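Side-chain contacts in uncharacterized protein SP1917 (Streptococcus pneumoniae, PDB 3C9P), which is of unknown function but belongs to the DUF2200 family of uncharacterized proteins conserved in bacteria: residues 20-23 with 24-28; 82-85 with 86-89. All coordinates share one frame; numbering follows the deposited sequence. Where two conformers were deposited one is given.

Interaction 1 (20-23 with 24-28); sequences LIAK and VERKG
E25 N donates to I21 O over 2.8 Å, in a nearly straight bond with an N-H...O angle of 166°. R26 N reaches A22 O at 2.9 Å. V24 N holds L20 O at a longer 3.2 Å, and the bond from K27 N to K23 O is weak. These bonds run through the last two turns of helix 13-26, where each amide reaches back four residues. G28, with positive phi, is the C-prime residue of a Schellman motif that ends the helix, and its N bonds to E25 O at 3.0 Å. On the outer side, R26 folds back along the helix. Its CG lies beside its own backbone N (chi1 -80°), and the chain bends at chi3. One face of the guanidinium therefore comes over A22 O, offset toward the rim of the group. NH1 touches A22 CB at 3.5 Å. NH2 lies against K23 CG, also at 3.5 Å. K23 crosses R26 at a slant. I21 and E25 lie side by side and point the same way. I21 CG2 meets E25 CD at 3.9 Å, a methyl group against a carboxylate carbon. V24 is buried: its CG2 packs on L20 O, and its side chain touches V103 and L106 of helix 91-107 and V34 of helix 31-42.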
ATOM      1  N   LEU A  20       9.128  -1.915  -0.472  1.00 14.80           N
ATOM      2  CA  LEU A  20       7.946  -2.589  -1.061  1.00 15.95           C
ATOM      3  C   LEU A  20       8.219  -2.974  -2.517  1.00 16.24           C
ATOM      4  O   LEU A  20       7.996  -4.115  -2.943  1.00 15.96           O
ATOM      5  CB  LEU A  20       6.700  -1.678  -1.046  1.00 16.53           C
ATOM      6  CG  LEU A  20       5.901  -1.302   0.201  1.00 17.02           C
ATOM      7  CD1 LEU A  20       4.732  -0.428  -0.218  1.00 17.54           C
ATOM      8  CD2 LEU A  20       5.412  -2.522   0.966  1.00 19.01           C
ATOM      9  N   ILE A  21       8.717  -2.004  -3.275  1.00 15.99           N
ATOM     10  CA  ILE A  21       9.096  -2.228  -4.674  1.00 16.52           C
ATOM     11  C   ILE A  21      10.139  -3.336  -4.809  1.00 15.87           C
ATOM     12  O   ILE A  21      10.021  -4.206  -5.675  1.00 16.03           O
ATOM     13  CB  ILE A  21       9.578  -0.920  -5.336  1.00 16.28           C
ATOM     14  CG1 ILE A  21       8.371   0.008  -5.546  1.00 18.01           C
ATOM     15  CG2 ILE A  21      10.281  -1.213  -6.694  1.00 17.57           C
ATOM     16  CD1 ILE A  21       8.717   1.416  -5.776  1.00 17.39           C
ATOM     17  N   ALA A  22      11.145  -3.321  -3.946  1.00 15.52           N
ATOM     18  CA  ALA A  22      12.191  -4.339  -4.009  1.00 15.16           C
ATOM     19  C   ALA A  22      11.615  -5.744  -3.816  1.00 15.10           C
ATOM     20  O   ALA A  22      12.046  -6.652  -4.495  1.00 14.21           O
ATOM     21  CB  ALA A  22      13.286  -4.061  -2.997  1.00 15.51           C
ATOM     22  N   LYS A  23      10.675  -5.902  -2.869  1.00 15.17           N
ATOM     23  CA  LYS A  23       9.976  -7.170  -2.643  0.50 15.42           C
ATOM     24  C   LYS A  23       9.313  -7.644  -3.927  1.00 15.18           C
ATOM     25  O   LYS A  23       9.439  -8.811  -4.313  1.00 15.08           O
ATOM     26  CB  LYS A  23       8.898  -6.998  -1.558  0.50 16.05           C
ATOM     27  CG  LYS A  23       9.449  -6.793  -0.163  0.50 17.43           C
ATOM     28  CD  LYS A  23       8.492  -6.005   0.717  0.50 20.65           C
ATOM     29  CE  LYS A  23       9.172  -5.571   2.018  0.50 21.10           C
ATOM     30  NZ  LYS A  23       8.469  -4.396   2.623  0.50 17.13           N
ATOM     31  N   VAL A  24       8.595  -6.735  -4.591  1.00 13.78           N
ATOM     32  CA  VAL A  24       7.897  -7.112  -5.814  1.00 13.68           C
ATOM     33  C   VAL A  24       8.875  -7.429  -6.951  1.00 12.74           C
ATOM     34  O   VAL A  24       8.704  -8.416  -7.677  1.00 13.12           O
ATOM     35  CB  VAL A  24       6.877  -6.031  -6.224  1.00 13.61           C
ATOM     36  CG1 VAL A  24       6.266  -6.348  -7.587  1.00 14.39           C
ATOM     37  CG2 VAL A  24       5.782  -5.935  -5.153  1.00 15.28           C
ATOM     38  N   GLU A  25       9.916  -6.621  -7.100  1.00 12.31           N
ATOM     39  CA  GLU A  25      10.894  -6.882  -8.173  1.00 12.87           C
ATOM     40  C   GLU A  25      11.642  -8.176  -7.968  1.00 12.94           C
ATOM     41  O   GLU A  25      11.927  -8.879  -8.945  1.00 13.15           O
ATOM     42  CB  GLU A  25      11.848  -5.704  -8.346  1.00 13.41           C
ATOM     43  CG  GLU A  25      11.120  -4.488  -8.955  1.00 15.33           C
ATOM     44  CD  GLU A  25      12.085  -3.393  -9.419  1.00 19.21           C
ATOM     45  OE1 GLU A  25      13.247  -3.399  -8.990  1.00 19.04           O
ATOM     46  OE2 GLU A  25      11.684  -2.539 -10.227  1.00 22.75           O
ATOM     47  N   ARG A  26      11.968  -8.499  -6.712  1.00 12.83           N
ATOM     48  CA  ARG A  26      12.632  -9.778  -6.376  1.00 14.19           C
ATOM     49  C   ARG A  26      11.813 -10.997  -6.794  1.00 13.93           C
ATOM     50  O   ARG A  26      12.361 -12.098  -7.033  1.00 13.96           O
ATOM     51  CB  ARG A  26      12.954  -9.842  -4.865  1.00 14.01           C
ATOM     52  CG  ARG A  26      14.233  -9.045  -4.506  1.00 16.76           C
ATOM     53  CD  ARG A  26      14.785  -9.405  -3.124  1.00 16.88           C
ATOM     54  NE  ARG A  26      13.775  -9.208  -2.078  1.00 21.40           N
ATOM     55  CZ  ARG A  26      13.634  -8.087  -1.372  1.00 21.74           C
ATOM     56  NH1 ARG A  26      14.449  -7.052  -1.581  1.00 22.09           N
ATOM     57  NH2 ARG A  26      12.682  -8.008  -0.446  1.00 20.27           N
ATOM     58  N   LYS A  27      10.503 -10.799  -6.890  1.00 14.48           N
ATOM     59  CA  LYS A  27       9.595 -11.867  -7.332  1.00 15.82           C
ATOM     60  C   LYS A  27       9.129 -11.706  -8.771  1.00 16.10           C
ATOM     61  O   LYS A  27       8.116 -12.301  -9.172  1.00 17.22           O
ATOM     62  CB  LYS A  27       8.397 -11.985  -6.384  1.00 15.54           C
ATOM     63  CG  LYS A  27       8.782 -12.230  -4.925  1.00 15.39           C
ATOM     64  CD  LYS A  27       9.674 -13.465  -4.820  1.00 16.09           C
ATOM     65  CE  LYS A  27      10.034 -13.799  -3.377  1.00 14.27           C
ATOM     66  NZ  LYS A  27      10.970 -15.005  -3.373  1.00 13.37           N
ATOM     67  N   GLY A  28       9.868 -10.928  -9.542  1.00 15.77           N
ATOM     68  CA  GLY A  28       9.615 -10.806 -10.976  1.00 17.05           C
ATOM     69  C   GLY A  28       8.547  -9.805 -11.395  1.00 17.42           C
ATOM     70  O   GLY A  28       8.249  -9.683 -12.591  1.00 17.75           O
TER

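Interaction 2 (82-85 with 86-89); sequences GVRI and EEID
R84 O accepts E87 N at 3.0 Å and I85 O accepts I88 N at 3.1 Å, two successive bonds in which each donor stands above the carbonyl plane. R84 meets both E86 and E87. E86 CG lies between its own backbone N and carbonyl carbon (chi1 64°), and the chain bends at chi2, which brings the carboxylate back to R84. E86 OE2 touches R84 CG at 3.3 Å and forms a long salt bridge to R84 NH1 at 3.6 Å. That oxygen sits at the guanidinium edge, near its plane, though the carboxylate is turned 64° from it. The other oxygen, E86 OE1, is hydrogen-bonded to the backbone N of G78, which probably limits its rotation. E87 also crosses R84, and its OE2 touches R84 CD at 3.4 Å. It is too far from the charge for a salt bridge but may add to the favourable field. V83 and I88 meet at about a right angle, with V83 CG2 4.0 Å from I88 CD1. I88 CG1 rests on I85 O, which also accepts a bond from Q94 NE2. The paired i to i+3 bonds mark a short 3-10 turn, here leading from strand 83-84 of a small antiparallel hairpin toward helix 91-107.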
ATOM      1  N   GLY A  82       1.206 -10.991   9.814  1.00 25.55           N
ATOM      2  CA  GLY A  82       0.793 -11.700  11.044  1.00 24.11           C
ATOM      3  C   GLY A  82      -0.584 -11.412  11.660  1.00 23.45           C
ATOM      4  O   GLY A  82      -0.994 -12.092  12.615  1.00 23.12           O
ATOM      5  N   VAL A  83      -1.306 -10.415  11.127  1.00 21.47           N
ATOM      6  CA  VAL A  83      -2.534  -9.934  11.766  1.00 19.35           C
ATOM      7  C   VAL A  83      -3.712  -9.818  10.796  1.00 18.04           C
ATOM      8  O   VAL A  83      -3.529  -9.725   9.577  1.00 17.01           O
ATOM      9  CB  VAL A  83      -2.335  -8.558  12.493  1.00 19.70           C
ATOM     10  CG1 VAL A  83      -1.369  -8.697  13.697  1.00 19.94           C
ATOM     11  CG2 VAL A  83      -1.846  -7.476  11.522  1.00 20.63           C
ATOM     12  N   ARG A  84      -4.922  -9.814  11.349  1.00 16.45           N
ATOM     13  CA  ARG A  84      -6.122  -9.697  10.527  1.00 15.50           C
ATOM     14  C   ARG A  84      -6.426  -8.227  10.235  1.00 14.55           C
ATOM     15  O   ARG A  84      -6.687  -7.449  11.163  1.00 12.87           O
ATOM     16  CB  ARG A  84      -7.295 -10.376  11.217  1.00 16.07           C
ATOM     17  CG  ARG A  84      -8.409 -10.646  10.295  1.00 19.07           C
ATOM     18  CD  ARG A  84      -9.380 -11.697  10.842  1.00 24.41           C
ATOM     19  NE  ARG A  84      -8.859 -13.063  10.800  1.00 28.14           N
ATOM     20  CZ  ARG A  84      -8.673 -13.785   9.695  1.00 31.76           C
ATOM     21  NH1 ARG A  84      -8.934 -13.278   8.494  1.00 33.42           N
ATOM     22  NH2 ARG A  84      -8.202 -15.023   9.797  1.00 32.73           N
ATOM     23  N   ILE A  85      -6.432  -7.864   8.948  1.00 12.85           N
ATOM     24  CA  ILE A  85      -6.465  -6.450   8.534  1.00 12.55           C
ATOM     25  C   ILE A  85      -7.726  -5.766   9.024  1.00 13.26           C
ATOM     26  O   ILE A  85      -7.672  -4.689   9.627  1.00 13.06           O
ATOM     27  CB  ILE A  85      -6.346  -6.329   6.999  1.00 13.24           C
ATOM     28  CG1 ILE A  85      -4.928  -6.691   6.534  1.00 13.69           C
ATOM     29  CG2 ILE A  85      -6.708  -4.917   6.509  1.00 13.39           C
ATOM     30  CD1 ILE A  85      -4.911  -7.232   5.076  1.00 13.97           C
ATOM     31  N   GLU A  86      -8.861  -6.427   8.805  1.00 13.42           N
ATOM     32  CA  GLU A  86     -10.158  -5.891   9.215  1.00 14.43           C
ATOM     33  C   GLU A  86     -10.333  -5.743  10.749  1.00 14.42           C
ATOM     34  O   GLU A  86     -11.241  -5.050  11.197  1.00 14.15           O
ATOM     35  CB  GLU A  86     -11.302  -6.720   8.628  1.00 14.36           C
ATOM     36  CG  GLU A  86     -11.326  -8.163   9.139  1.00 13.42           C
ATOM     37  CD  GLU A  86     -10.566  -9.135   8.235  1.00 14.89           C
ATOM     38  OE1 GLU A  86      -9.581  -8.734   7.582  1.00 14.14           O
ATOM     39  OE2 GLU A  86     -10.947 -10.322   8.189  1.00 14.63           O
ATOM     40  N   GLU A  87      -9.455  -6.367  11.533  1.00 14.67           N
ATOM     41  CA  GLU A  87      -9.493  -6.266  12.999  1.00 14.92           C
ATOM     42  C   GLU A  87      -8.465  -5.309  13.583  1.00 14.91           C
ATOM     43  O   GLU A  87      -8.327  -5.220  14.812  1.00 14.56           O
ATOM     44  CB  GLU A  87      -9.321  -7.659  13.618  1.00 15.16           C
ATOM     45  CG  GLU A  87     -10.565  -8.502  13.401  1.00 17.21           C
ATOM     46  CD  GLU A  87     -10.406  -9.947  13.838  1.00 23.05           C
ATOM     47  OE1 GLU A  87      -9.392 -10.296  14.495  1.00 23.87           O
ATOM     48  OE2 GLU A  87     -11.321 -10.733  13.516  1.00 25.32           O
ATOM     49  N   ILE A  88      -7.737  -4.605  12.722  1.00 14.85           N
ATOM     50  CA  ILE A  88      -6.737  -3.635  13.190  1.00 15.48           C
ATOM     51  C   ILE A  88      -7.420  -2.371  13.724  1.00 16.29           C
ATOM     52  O   ILE A  88      -8.107  -1.664  12.983  1.00 15.88           O
ATOM     53  CB  ILE A  88      -5.689  -3.271  12.093  1.00 14.96           C
ATOM     54  CG1 ILE A  88      -4.912  -4.523  11.647  1.00 14.81           C
ATOM     55  CG2 ILE A  88      -4.719  -2.169  12.611  1.00 14.89           C
ATOM     56  CD1 ILE A  88      -4.053  -4.295  10.399  1.00 15.19           C
ATOM     57  N   ASP A  89      -7.187  -2.076  14.997  1.00 17.79           N
ATOM     58  CA  ASP A  89      -7.858  -0.958  15.664  1.00 19.58           C
ATOM     59  C   ASP A  89      -7.365   0.419  15.235  1.00 19.67           C
ATOM     60  O   ASP A  89      -8.167   1.341  15.029  1.00 19.77           O
ATOM     61  CB  ASP A  89      -7.717  -1.095  17.172  1.00 20.94           C
ATOM     62  CG  ASP A  89      -8.795  -1.958  17.783  1.00 25.13           C
ATOM     63  OD1 ASP A  89      -9.850  -2.203  17.123  1.00 30.20           O
ATOM     64  OD2 ASP A  89      -8.584  -2.399  18.942  1.00 30.52           O
TER

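Both contacts are local, each within one continuous run of chain, and their nearest atoms are about 12 Å apart. Interaction 1 is partly buried, with an apolar side turned toward helices 31-42 and 91-107 and a charged side turned outward. Interaction 2 is mainly a surface contact, with I85 as its buried residue. The backbone bonds differ: the first contact has i to i+4 helical bonds, the second i to i+3 bonds. So does the side-chain chemistry. R26 lies over A22 O and E25 beside the I21 methyl, with no salt bridge, whereas 82-89 pairs R84 with E86. Helix 91-107 connects them: L20 and V24 pack on it, as do I85 and I88.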